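Local coordinates for protein scytalidopepsin B (Scytalidium lignicola, PDB 2IFR) that hydrolyses peptide bonds in acid conditions as a glutamic peptidase of the A4 family, at residues A[13-18]-A[168-173]; A[23-28]-A[81-86]; A[85-90]-A[105-110]; A[159-164]-A[198-203]. All blocks are in the same frame, centred on the assembly; numbering follows the deposited sequence.

How the contacts relate
All four contacts belong to the antiparallel beta scaffold of this peptidase, and strand 16-29 is the common reference. Its start pairs with strand 155-169 in contact 1; its later part meets the loop 81-86 in contact 2. These two lie on opposite sides of the chain's centre, with centres about 29 Å apart. Contacts 2 and 3 share Glu85 and Gly86, and their centres are about 7 Å apart. They are joined by a probable hydrogen bond from Asn107 ND2 to Thr82 O of 2.7 Å. Strand 155-169 links contact 4 to contact 1, centres about 20 Å apart. Contact 4 also packs against contact 2 through Pro26 and Val160. The glutamate and glutamine thought to be catalytic in this family probably lie outside these segments.

Contact 1: A[13-18]-A[168-173]; sequences GSDFDT and TSDGES
Thr168 O is approached by two donors of consecutive residues. Asp17 N gives it a nearly straight hydrogen bond of 2.7 Å (N-H...O 177°), arriving from above the carbonyl plane, and the CA-H of Phe16 adds a weaker contact. The Phe16 ring also turns its edge to this oxygen, with CD2 3.8 Å from Thr168 O. These bonds belong to antiparallel pairing between strand 16-29 and the beta hairpin formed by strands 155-169 and 172-174, whose type I' turn runs from Ser169 to Glu172.

The turn itself is held by Asp17. With CG beside the backbone N (chi1 -67°), its carboxylate extends over the turn, and OD1 accepts from Gly171 N at 2.6 Å, met nearly along the C-O axis (N-H...O 170°). The other oxygen, OD2, forms a salt bridge with Arg128, so the two oxygens of one carboxylate serve different parts of the chain. Asp15 O receives the Asp170 N-H at 3.1 Å. At the strand side, Thr18 OG1 and Thr168 OG1 share a hydrogen bond of 2.9 Å, either being able to donate, where the two side chains cross obliquely.

At the surface, the carboxylates of Asp15 and Asp170 approach with their planes steeply inclined, and Asp15 OD2 stands 2.5 Å from Asp170 OD1. Two fully charged carboxylates would repel at that separation; the geometry is consistent with a proton on one of them, as might be expected of an enzyme adapted to acid.

Contact 2: A[23-28]-A[81-86]; sequences ANVPSA and ITISEG
Val25 carries CG1 trans to its backbone N (chi1 -178°) and CG2 beside that N, while Ile83, with chi1 -57°, sends CG2 trans to its own N; these settings bring the methyl groups together. In the concanavalin-like beta-sandwich of this A4-family peptidase the contact joins the later, interrupted part of strand 16-29 to the irregular segment leading into strand 88-95. The Val25 and Ile83 side chains cross at about a right angle, and CG2 of Ile83 touches both branches of the valine, 3.6 Å from Val25 CG2 and 3.7 Å from Val25 CG1. Phe56 of strand 51-60 packs on both side chains, and Ile89 touches Val25, so the buried valine is covered by the isoleucine from the loop side, with Phe56 against both.

Polar backbone lies close beside this apolar pair. Ser84 O comes in next to the isoleucine methyl, 3.4 Å from Val25 CB. Two residues on from Ser84, Gly86 N donates to the carbonyl of the same Val25, 2.7 Å from Val25 O (N-H...O 162°) and tilted from the carbonyl plane. Gly86 has positive phi, and just after this bond the chain turns toward strand 88-95. Backbone bonding between Val25 and Asp87 then continues the attachment.

The outer margin belongs to Glu85. The bend of its chain at chi2 carries OE2 to 3.3 Å from Val25 O, a proximity of two acceptors and not a bond. Ser27 OG is hydrogen-bonded to Ser157 O, while Glu85 CG packs 3.5 Å from Ser27 CB.

Contact 3: A[85-90]-A[105-110]; sequences EGDSIQ and LENLTT
Asp87 and Asn107 mark the compact end of the beta hairpin made by strands 88-95 and 100-107, whereas Gln90 and Glu106 mark its solvent side. At the compact end Asn107 ND2 donates to Asp87 OD2 at 3.0 Å, meeting the oxygen from above the carboxylate plane while Asp87 OD2 stays in the amide plane. Ser84 N also bonds this carboxylate oxygen. The other end of the amide is fixed too: Asn107 OD1 accepts from Thr109 N at 2.7 Å and from Thr110 N, the Thr109 bond making an Asx turn and the Thr110 bond completing an Asx motif. Thr109 OG1 then takes the Ser88 N-H at 2.9 Å. In Ile89, chi1 -48° with chi2 -62° folds CD1 to 3.6 Å from Asn107 CG, over the buried face it shares with Leu105.

Gln90 N to Glu106 O and Glu106 N to Gln90 O close the antiparallel hydrogen-bonded pair. On that residue pair's own face the packing is looser. Both side chains run extended and side by side, yet Gln90 OE1 and Glu106 OE2 remain 3.6 Å apart; a water sits between them, 2.7 Å from Gln90 OE1.

Contact 4: A[159-164]-A[198-203]; sequences AVEFTD and GTTVSC
Strands 155-169 and 200-205 are neighbouring antiparallel strands of the concanavalin-like beta-sandwich; the axes of segments 160-163 and 200-203 approach to 4.6 Å, 174° apart in direction. Phe162 and Val201 form a hydrogen-bonded pair: Phe162 N reaches Val201 O at 2.7 Å, and Val201 N returns to Phe162 O. The next such pair is Val160 with Cys203, joined by reciprocal bonds of which Cys203 N to Val160 O is 2.8 Å.

These four residues share the buried face. Phe162 sets CG beside its backbone N (chi1 -65°), and the ring then presents its edge to Val201 O, which lies in the ring plane 3.5 Å from Phe162 CD2. The same CD2 is 4.0 Å from Val201 CB. Ile135 packs on Val160, Phe162 and Cys203, and the SG of Cys203 is tied to Cys194, so the disulfide secures this strand to strand 189-197.

The other face is polar and less firmly gripped. Ser202 OG gives only a weak hydrogen bond to Glu161 OE1, and Glu161 CG comes 3.5 Å from Ser202 OG as the extended chain passes it. At the corner, Asp164 N and Thr199 O are not hydrogen-bonded, and Thr199 bonds on to Cys165. A water bridges here: it accepts from Asp164 N at 2.7 Å and also bonds to Thr199 OG1 and Thr200 OG1, the latter at 2.8 Å.

Contact 1: A[13-18]-A[168-173]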
loop_
_atom_site.group_PDB
_atom_site.type_symbol
_atom_site.label_atom_id
_atom_site.label_comp_id
_atom_site.label_asym_id
_atom_site.label_seq_id
_atom_site.Cartn_x
_atom_site.Cartn_y
_atom_site.Cartn_z
ATOM N N GLY A 13 -13.418 6.561 8.411
ATOM C CA GLY A 13 -14.866 6.490 8.306
ATOM C C GLY A 13 -15.382 5.168 8.816
ATOM O O GLY A 13 -14.856 4.630 9.832
ATOM N N SER A 14 -16.392 4.619 8.150
ATOM C CA SER A 14 -16.937 3.311 8.579
ATOM C C SER A 14 -17.543 2.571 7.388
ATOM O O SER A 14 -17.925 3.203 6.352
ATOM C CB SER A 14 -18.005 3.523 9.657
ATOM O OG SER A 14 -18.995 4.404 9.153
ATOM N N ASP A 15 -17.637 1.252 7.501
ATOM C CA ASP A 15 -18.207 0.439 6.427
ATOM C C ASP A 15 -17.495 0.573 5.098
ATOM O O ASP A 15 -18.169 0.587 4.003
ATOM C CB ASP A 15 -19.679 0.794 6.219
ATOM C CG ASP A 15 -20.547 0.401 7.401
ATOM O OD1 ASP A 15 -20.075 -0.389 8.259
ATOM O OD2 ASP A 15 -21.703 0.881 7.459
ATOM N N PHE A 16 -16.170 0.671 5.120
ATOM C CA PHE A 16 -15.439 0.795 3.849
ATOM C C PHE A 16 -15.579 -0.536 3.124
ATOM O O PHE A 16 -15.356 -1.621 3.741
ATOM C CB PHE A 16 -13.967 1.155 4.113
ATOM C CG PHE A 16 -13.760 2.617 4.406
ATOM C CD1 PHE A 16 -13.014 3.019 5.493
ATOM C CD2 PHE A 16 -14.348 3.584 3.596
ATOM C CE1 PHE A 16 -12.851 4.369 5.788
ATOM C CE2 PHE A 16 -14.194 4.947 3.876
ATOM C CZ PHE A 16 -13.448 5.336 4.971
ATOM N N ASP A 17 -15.968 -0.470 1.853
ATOM C CA ASP A 17 -16.194 -1.660 1.023
ATOM C C ASP A 17 -15.035 -2.012 0.124
ATOM O O ASP A 17 -14.395 -3.082 0.284
ATOM C CB ASP A 17 -17.441 -1.449 0.154
ATOM C CG ASP A 17 -18.695 -1.387 0.972
ATOM O OD1 ASP A 17 -19.603 -0.596 0.627
ATOM O OD2 ASP A 17 -18.772 -2.137 1.972
ATOM N N THR A 18 -14.762 -1.141 -0.832
ATOM C CA THR A 18 -13.681 -1.374 -1.778
ATOM C C THR A 18 -12.797 -0.135 -1.920
ATOM O O THR A 18 -13.299 1.033 -1.865
ATOM C CB THR A 18 -14.240 -1.677 -3.163
ATOM O OG1 THR A 18 -14.990 -0.539 -3.592
ATOM C CG2 THR A 18 -15.148 -2.886 -3.141
ATOM N N THR A 168 -15.411 3.184 -1.495
ATOM C CA THR A 168 -16.868 3.117 -1.291
ATOM C C THR A 168 -17.125 2.732 0.145
ATOM O O THR A 168 -16.292 2.011 0.798
ATOM C CB THR A 168 -17.600 2.090 -2.246
ATOM O OG1 THR A 168 -17.048 0.776 -2.093
ATOM C CG2 THR A 168 -17.471 2.525 -3.689
ATOM N N SER A 169 -18.231 3.240 0.676
ATOM C CA SER A 169 -18.654 2.944 2.041
ATOM C C SER A 169 -20.135 2.627 1.871
ATOM O O SER A 169 -20.916 3.482 1.326
ATOM C CB SER A 169 -18.465 4.168 2.928
ATOM O OG SER A 169 -18.818 3.884 4.267
ATOM N N ASP A 170 -20.545 1.428 2.282
ATOM C CA ASP A 170 -21.957 1.004 2.135
ATOM C C ASP A 170 -22.380 1.249 0.700
ATOM O O ASP A 170 -23.436 1.927 0.445
ATOM C CB ASP A 170 -22.880 1.815 3.049
ATOM C CG ASP A 170 -22.490 1.723 4.508
ATOM O OD1 ASP A 170 -22.366 0.584 5.015
ATOM O OD2 ASP A 170 -22.314 2.790 5.149
ATOM N N GLY A 171 -21.587 0.761 -0.247
ATOM C CA GLY A 171 -21.918 0.938 -1.646
ATOM C C GLY A 171 -21.817 2.356 -2.183
ATOM O O GLY A 171 -21.792 2.552 -3.442
ATOM N N GLU A 172 -21.763 3.353 -1.304
ATOM C CA GLU A 172 -21.661 4.757 -1.745
ATOM C C GLU A 172 -20.203 5.165 -1.908
ATOM O O GLU A 172 -19.334 4.858 -1.017
ATOM C CB GLU A 172 -22.331 5.682 -0.726
ATOM C CG GLU A 172 -23.848 5.552 -0.684
ATOM C CD GLU A 172 -24.496 5.871 -2.031
ATOM O OE1 GLU A 172 -24.503 7.063 -2.425
ATOM O OE2 GLU A 172 -24.988 4.929 -2.700
ATOM N N SER A 173 -19.887 5.849 -2.995
ATOM C CA SER A 173 -18.505 6.270 -3.200
ATOM C C SER A 173 -18.145 7.435 -2.265
ATOM O O SER A 173 -18.997 8.343 -1.981
ATOM C CB SER A 173 -18.285 6.670 -4.657
ATOM O OG SER A 173 -18.833 7.941 -4.904
#

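Contact 2: A[23-28]-A[81-86]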
loop_
_atom_site.group_PDB
_atom_site.type_symbol
_atom_site.label_atom_id
_atom_site.label_comp_id
_atom_site.label_asym_id
_atom_site.label_seq_id
_atom_site.Cartn_x
_atom_site.Cartn_y
_atom_site.Cartn_z
ATOM N N ALA A 23 -1.703 2.471 -10.305
ATOM C CA ALA A 23 -0.446 3.183 -10.021
ATOM C C ALA A 23 0.612 2.796 -11.035
ATOM O O ALA A 23 0.631 1.612 -11.530
ATOM C CB ALA A 23 0.044 2.863 -8.607
ATOM N N ASN A 24 1.495 3.742 -11.366
ATOM C CA ASN A 24 2.588 3.479 -12.331
ATOM C C ASN A 24 3.787 2.930 -11.569
ATOM O O ASN A 24 4.023 3.286 -10.356
ATOM C CB ASN A 24 2.959 4.779 -13.051
ATOM C CG ASN A 24 3.356 5.889 -12.073
ATOM O OD1 ASN A 24 4.595 6.271 -12.000
ATOM N ND2 ASN A 24 2.420 6.372 -11.353
ATOM N N VAL A 25 4.566 2.080 -12.225
ATOM C CA VAL A 25 5.731 1.499 -11.595
ATOM C C VAL A 25 6.899 2.434 -11.919
ATOM O O VAL A 25 7.176 2.723 -13.122
ATOM C CB VAL A 25 6.010 0.065 -12.156
ATOM C CG1 VAL A 25 7.198 -0.545 -11.459
ATOM C CG2 VAL A 25 4.765 -0.838 -11.933
ATOM N N PRO A 26 7.600 2.938 -10.886
ATOM C CA PRO A 26 8.744 3.851 -11.058
ATOM C C PRO A 26 10.081 3.120 -11.182
ATOM O O PRO A 26 10.156 1.870 -10.911
ATOM C CB PRO A 26 8.720 4.652 -9.765
ATOM C CG PRO A 26 8.425 3.537 -8.741
ATOM C CD PRO A 26 7.280 2.762 -9.449
ATOM N N SER A 27 11.115 3.800 -11.616
ATOM C CA SER A 27 12.437 3.229 -11.614
ATOM C C SER A 27 12.943 3.597 -10.212
ATOM O O SER A 27 12.543 4.639 -9.680
ATOM C CB SER A 27 13.328 3.811 -12.697
ATOM O OG SER A 27 13.580 5.184 -12.463
ATOM N N ALA A 28 13.785 2.771 -9.609
ATOM C CA ALA A 28 14.286 3.016 -8.266
ATOM C C ALA A 28 15.790 2.914 -8.231
ATOM O O ALA A 28 16.416 2.163 -9.062
ATOM C CB ALA A 28 13.712 2.002 -7.298
ATOM N N ILE A 81 2.443 -12.531 -11.519
ATOM C CA ILE A 81 2.481 -11.297 -12.309
ATOM C C ILE A 81 3.910 -10.758 -12.372
ATOM O O ILE A 81 4.704 -10.878 -11.384
ATOM C CB ILE A 81 1.541 -10.252 -11.687
ATOM C CG1 ILE A 81 1.596 -8.950 -12.478
ATOM C CG2 ILE A 81 1.898 -10.050 -10.224
ATOM C CD1 ILE A 81 0.666 -7.875 -11.942
ATOM N N THR A 82 4.281 -10.198 -13.517
ATOM C CA THR A 82 5.635 -9.637 -13.691
ATOM C C THR A 82 5.526 -8.114 -13.704
ATOM O O THR A 82 4.548 -7.522 -14.294
ATOM C CB THR A 82 6.286 -10.113 -15.004
ATOM O OG1 THR A 82 5.484 -9.695 -16.114
ATOM C CG2 THR A 82 6.395 -11.622 -15.015
ATOM N N ILE A 83 6.494 -7.463 -13.073
ATOM C CA ILE A 83 6.496 -6.012 -12.957
ATOM C C ILE A 83 7.751 -5.367 -13.501
ATOM O O ILE A 83 8.897 -5.793 -13.158
ATOM C CB ILE A 83 6.306 -5.631 -11.497
ATOM C CG1 ILE A 83 5.006 -6.257 -11.014
ATOM C CG2 ILE A 83 6.266 -4.107 -11.330
ATOM C CD1 ILE A 83 4.747 -6.050 -9.601
ATOM N N SER A 84 7.564 -4.366 -14.355
ATOM C CA SER A 84 8.676 -3.620 -14.967
ATOM C C SER A 84 8.410 -2.103 -14.892
ATOM O O SER A 84 7.228 -1.650 -14.825
ATOM C CB SER A 84 8.824 -4.036 -16.428
ATOM O OG SER A 84 8.890 -5.445 -16.509
ATOM N N GLU A 85 9.484 -1.324 -14.939
ATOM C CA GLU A 85 9.418 0.120 -14.873
ATOM C C GLU A 85 8.415 0.608 -15.901
ATOM O O GLU A 85 8.392 0.123 -17.053
ATOM C CB GLU A 85 10.810 0.697 -15.176
ATOM C CG GLU A 85 11.012 2.168 -14.818
ATOM C CD GLU A 85 10.164 3.107 -15.656
ATOM O OE1 GLU A 85 10.160 2.946 -16.901
ATOM O OE2 GLU A 85 9.504 4.017 -15.078
ATOM N N GLY A 86 7.566 1.538 -15.516
ATOM C CA GLY A 86 6.615 2.067 -16.463
ATOM C C GLY A 86 5.311 1.305 -16.556
ATOM O O GLY A 86 4.334 1.826 -17.172
#

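Contact 3: A[85-90]-A[105-110]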
loop_
_atom_site.group_PDB
_atom_site.type_symbol
_atom_site.label_atom_id
_atom_site.label_comp_id
_atom_site.label_asym_id
_atom_site.label_seq_id
_atom_site.Cartn_x
_atom_site.Cartn_y
_atom_site.Cartn_z
ATOM N N GLU A 85 9.484 -1.324 -14.939
ATOM C CA GLU A 85 9.418 0.120 -14.873
ATOM C C GLU A 85 8.415 0.608 -15.901
ATOM O O GLU A 85 8.392 0.123 -17.053
ATOM C CB GLU A 85 10.810 0.697 -15.176
ATOM C CG GLU A 85 11.012 2.168 -14.818
ATOM C CD GLU A 85 10.164 3.107 -15.656
ATOM O OE1 GLU A 85 10.160 2.946 -16.901
ATOM O OE2 GLU A 85 9.504 4.017 -15.078
ATOM N N GLY A 86 7.566 1.538 -15.516
ATOM C CA GLY A 86 6.615 2.067 -16.463
ATOM C C GLY A 86 5.311 1.305 -16.556
ATOM O O GLY A 86 4.334 1.826 -17.172
ATOM N N ASP A 87 5.230 0.101 -15.995
ATOM C CA ASP A 87 3.949 -0.628 -16.093
ATOM C C ASP A 87 2.872 0.092 -15.309
ATOM O O ASP A 87 3.165 0.894 -14.360
ATOM C CB ASP A 87 4.073 -2.045 -15.550
ATOM C CG ASP A 87 4.913 -2.938 -16.440
ATOM O OD1 ASP A 87 5.247 -2.512 -17.570
ATOM O OD2 ASP A 87 5.234 -4.060 -15.997
ATOM N N SER A 88 1.632 -0.169 -15.672
ATOM C CA SER A 88 0.504 0.441 -15.012
ATOM C C SER A 88 -0.203 -0.685 -14.277
ATOM O O SER A 88 -0.667 -1.683 -14.912
ATOM C CB SER A 88 -0.381 1.094 -16.057
ATOM O OG SER A 88 -1.528 1.632 -15.447
ATOM N N ILE A 89 -0.269 -0.569 -12.954
ATOM C CA ILE A 89 -0.840 -1.596 -12.089
ATOM C C ILE A 89 -2.136 -1.212 -11.397
ATOM O O ILE A 89 -2.159 -0.244 -10.557
ATOM C CB ILE A 89 0.152 -1.975 -10.962
ATOM C CG1 ILE A 89 1.555 -2.229 -11.532
ATOM C CG2 ILE A 89 -0.379 -3.161 -10.176
ATOM C CD1 ILE A 89 1.640 -3.368 -12.519
ATOM N N GLN A 90 -3.219 -1.933 -11.694
ATOM C CA GLN A 90 -4.483 -1.653 -11.023
ATOM C C GLN A 90 -4.521 -2.482 -9.739
ATOM O O GLN A 90 -4.371 -3.752 -9.779
ATOM C CB GLN A 90 -5.659 -2.000 -11.917
ATOM C CG GLN A 90 -6.968 -1.601 -11.320
ATOM C CD GLN A 90 -8.093 -1.677 -12.324
ATOM O OE1 GLN A 90 -8.379 -2.796 -12.883
ATOM N NE2 GLN A 90 -8.693 -0.597 -12.568
ATOM N N LEU A 105 -4.591 -7.655 -8.012
ATOM C CA LEU A 105 -3.495 -6.867 -8.586
ATOM C C LEU A 105 -3.481 -7.177 -10.062
ATOM O O LEU A 105 -3.341 -8.377 -10.461
ATOM C CB LEU A 105 -2.176 -7.314 -7.957
ATOM C CG LEU A 105 -1.151 -6.279 -7.554
ATOM C CD1 LEU A 105 -1.853 -5.131 -6.822
ATOM C CD2 LEU A 105 -0.105 -6.927 -6.679
ATOM N N GLU A 106 -3.647 -6.166 -10.902
ATOM C CA GLU A 106 -3.631 -6.403 -12.333
ATOM C C GLU A 106 -2.629 -5.521 -13.086
ATOM O O GLU A 106 -2.715 -4.236 -13.035
ATOM C CB GLU A 106 -5.030 -6.193 -12.920
ATOM C CG GLU A 106 -5.091 -6.506 -14.400
ATOM C CD GLU A 106 -6.473 -6.302 -15.004
ATOM O OE1 GLU A 106 -6.590 -6.413 -16.240
ATOM O OE2 GLU A 106 -7.442 -6.030 -14.255
ATOM N N ASN A 107 -1.676 -6.153 -13.776
ATOM C CA ASN A 107 -0.716 -5.399 -14.569
ATOM C C ASN A 107 -1.402 -5.103 -15.890
ATOM O O ASN A 107 -1.474 -5.989 -16.816
ATOM C CB ASN A 107 0.551 -6.200 -14.815
ATOM C CG ASN A 107 1.620 -5.376 -15.496
ATOM O OD1 ASN A 107 1.279 -4.477 -16.363
ATOM N ND2 ASN A 107 2.795 -5.627 -15.182
ATOM N N LEU A 108 -1.931 -3.895 -16.012
ATOM C CA LEU A 108 -2.640 -3.511 -17.212
ATOM C C LEU A 108 -1.712 -3.458 -18.399
ATOM O O LEU A 108 -2.165 -3.500 -19.570
ATOM C CB LEU A 108 -3.294 -2.152 -17.032
ATOM C CG LEU A 108 -4.212 -2.000 -15.828
ATOM C CD1 LEU A 108 -4.814 -0.580 -15.846
ATOM C CD2 LEU A 108 -5.312 -3.056 -15.873
ATOM N N THR A 109 -0.418 -3.389 -18.153
ATOM C CA THR A 109 0.502 -3.311 -19.277
ATOM C C THR A 109 0.772 -4.683 -19.894
ATOM O O THR A 109 0.906 -4.801 -21.142
ATOM C CB THR A 109 1.828 -2.648 -18.841
ATOM O OG1 THR A 109 1.534 -1.362 -18.278
ATOM C CG2 THR A 109 2.751 -2.455 -20.036
ATOM N N THR A 110 0.832 -5.721 -19.072
ATOM C CA THR A 110 1.119 -7.071 -19.569
ATOM C C THR A 110 -0.127 -7.952 -19.738
ATOM O O THR A 110 -0.081 -9.022 -20.445
ATOM C CB THR A 110 2.075 -7.796 -18.623
ATOM O OG1 THR A 110 1.446 -7.953 -17.349
ATOM C CG2 THR A 110 3.359 -6.987 -18.441
HETATM O O HOH W 1 -8.002 -5.295 -11.954
#

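Contact 4: A[159-164]-A[198-203]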
loop_
_atom_site.group_PDB
_atom_site.type_symbol
_atom_site.label_atom_id
_atom_site.label_comp_id
_atom_site.label_asym_id
_atom_site.label_seq_id
_atom_site.Cartn_x
_atom_site.Cartn_y
_atom_site.Cartn_z
ATOM N N ALA A 159 7.217 10.361 -10.197
ATOM C CA ALA A 159 6.326 10.247 -9.050
ATOM C C ALA A 159 5.408 9.030 -9.204
ATOM O O ALA A 159 5.028 8.651 -10.367
ATOM C CB ALA A 159 5.469 11.524 -8.934
ATOM N N VAL A 160 5.065 8.396 -8.086
ATOM C CA VAL A 160 4.133 7.286 -8.129
ATOM C C VAL A 160 2.764 7.903 -7.922
ATOM O O VAL A 160 2.479 8.562 -6.856
ATOM C CB VAL A 160 4.383 6.259 -7.025
ATOM C CG1 VAL A 160 3.288 5.172 -7.086
ATOM C CG2 VAL A 160 5.729 5.624 -7.241
ATOM N N GLU A 161 1.912 7.737 -8.924
ATOM C CA GLU A 161 0.568 8.292 -8.891
ATOM C C GLU A 161 -0.539 7.254 -8.895
ATOM O O GLU A 161 -0.612 6.379 -9.819
ATOM C CB GLU A 161 0.379 9.197 -10.096
ATOM C CG GLU A 161 1.411 10.268 -10.158
ATOM C CD GLU A 161 1.044 11.368 -11.126
ATOM O OE1 GLU A 161 1.854 12.319 -11.228
ATOM O OE2 GLU A 161 -0.044 11.278 -11.770
ATOM N N PHE A 162 -1.399 7.339 -7.888
ATOM C CA PHE A 162 -2.553 6.454 -7.776
ATOM C C PHE A 162 -3.620 7.250 -8.523
ATOM O O PHE A 162 -4.053 8.351 -8.035
ATOM C CB PHE A 162 -2.964 6.307 -6.315
ATOM C CG PHE A 162 -1.944 5.617 -5.441
ATOM C CD1 PHE A 162 -1.970 4.233 -5.274
ATOM C CD2 PHE A 162 -1.000 6.357 -4.721
ATOM C CE1 PHE A 162 -1.070 3.588 -4.392
ATOM C CE2 PHE A 162 -0.096 5.731 -3.836
ATOM C CZ PHE A 162 -0.136 4.339 -3.673
ATOM N N THR A 163 -4.035 6.775 -9.695
ATOM C CA THR A 163 -5.048 7.489 -10.484
ATOM C C THR A 163 -6.360 6.718 -10.427
ATOM O O THR A 163 -6.362 5.483 -10.116
ATOM C CB THR A 163 -4.599 7.660 -11.948
ATOM O OG1 THR A 163 -4.209 6.389 -12.484
ATOM C CG2 THR A 163 -3.395 8.616 -12.025
ATOM N N ASP A 164 -7.461 7.405 -10.706
ATOM C CA ASP A 164 -8.796 6.814 -10.639
ATOM C C ASP A 164 -8.999 6.152 -9.294
ATOM O O ASP A 164 -9.509 4.973 -9.220
ATOM C CB ASP A 164 -8.998 5.780 -11.749
ATOM C CG ASP A 164 -9.081 6.415 -13.113
ATOM O OD1 ASP A 164 -9.625 7.547 -13.200
ATOM O OD2 ASP A 164 -8.613 5.791 -14.095
ATOM N N GLY A 198 -8.425 15.718 -6.945
ATOM C CA GLY A 198 -9.495 14.984 -7.614
ATOM C C GLY A 198 -9.560 13.512 -7.230
ATOM O O GLY A 198 -9.885 13.162 -6.057
ATOM N N THR A 199 -9.263 12.625 -8.172
ATOM C CA THR A 199 -9.295 11.181 -7.848
ATOM C C THR A 199 -7.855 10.667 -7.956
ATOM O O THR A 199 -7.608 9.430 -8.181
ATOM C CB THR A 199 -10.229 10.391 -8.837
ATOM O OG1 THR A 199 -9.859 10.694 -10.187
ATOM C CG2 THR A 199 -11.704 10.806 -8.644
ATOM N N THR A 200 -6.894 11.574 -7.769
ATOM C CA THR A 200 -5.466 11.217 -7.887
ATOM C C THR A 200 -4.678 11.485 -6.604
ATOM O O THR A 200 -4.835 12.570 -5.966
ATOM C CB THR A 200 -4.801 12.018 -9.045
ATOM O OG1 THR A 200 -5.512 11.787 -10.260
ATOM C CG2 THR A 200 -3.328 11.602 -9.239
ATOM N N VAL A 201 -3.866 10.519 -6.181
ATOM C CA VAL A 201 -2.975 10.691 -5.012
ATOM C C VAL A 201 -1.600 10.580 -5.683
ATOM O O VAL A 201 -1.219 9.494 -6.259
ATOM C CB VAL A 201 -3.142 9.589 -3.944
ATOM C CG1 VAL A 201 -2.103 9.782 -2.815
ATOM C CG2 VAL A 201 -4.549 9.670 -3.333
ATOM N N SER A 202 -0.843 11.666 -5.658
ATOM C CA SER A 202 0.452 11.697 -6.332
ATOM C C SER A 202 1.585 11.845 -5.329
ATOM O O SER A 202 1.595 12.807 -4.486
ATOM C CB SER A 202 0.454 12.849 -7.334
ATOM O OG SER A 202 1.721 12.935 -7.973
ATOM N N CYS A 203 2.548 10.934 -5.386
ATOM C CA CYS A 203 3.627 10.967 -4.428
ATOM C C CYS A 203 4.991 11.074 -5.084
ATOM O O CYS A 203 5.449 10.105 -5.762
ATOM C CB CYS A 203 3.600 9.704 -3.583
ATOM S SG CYS A 203 2.248 9.484 -2.376
HETATM O O HOH W 2 -7.432 10.075 -11.263
#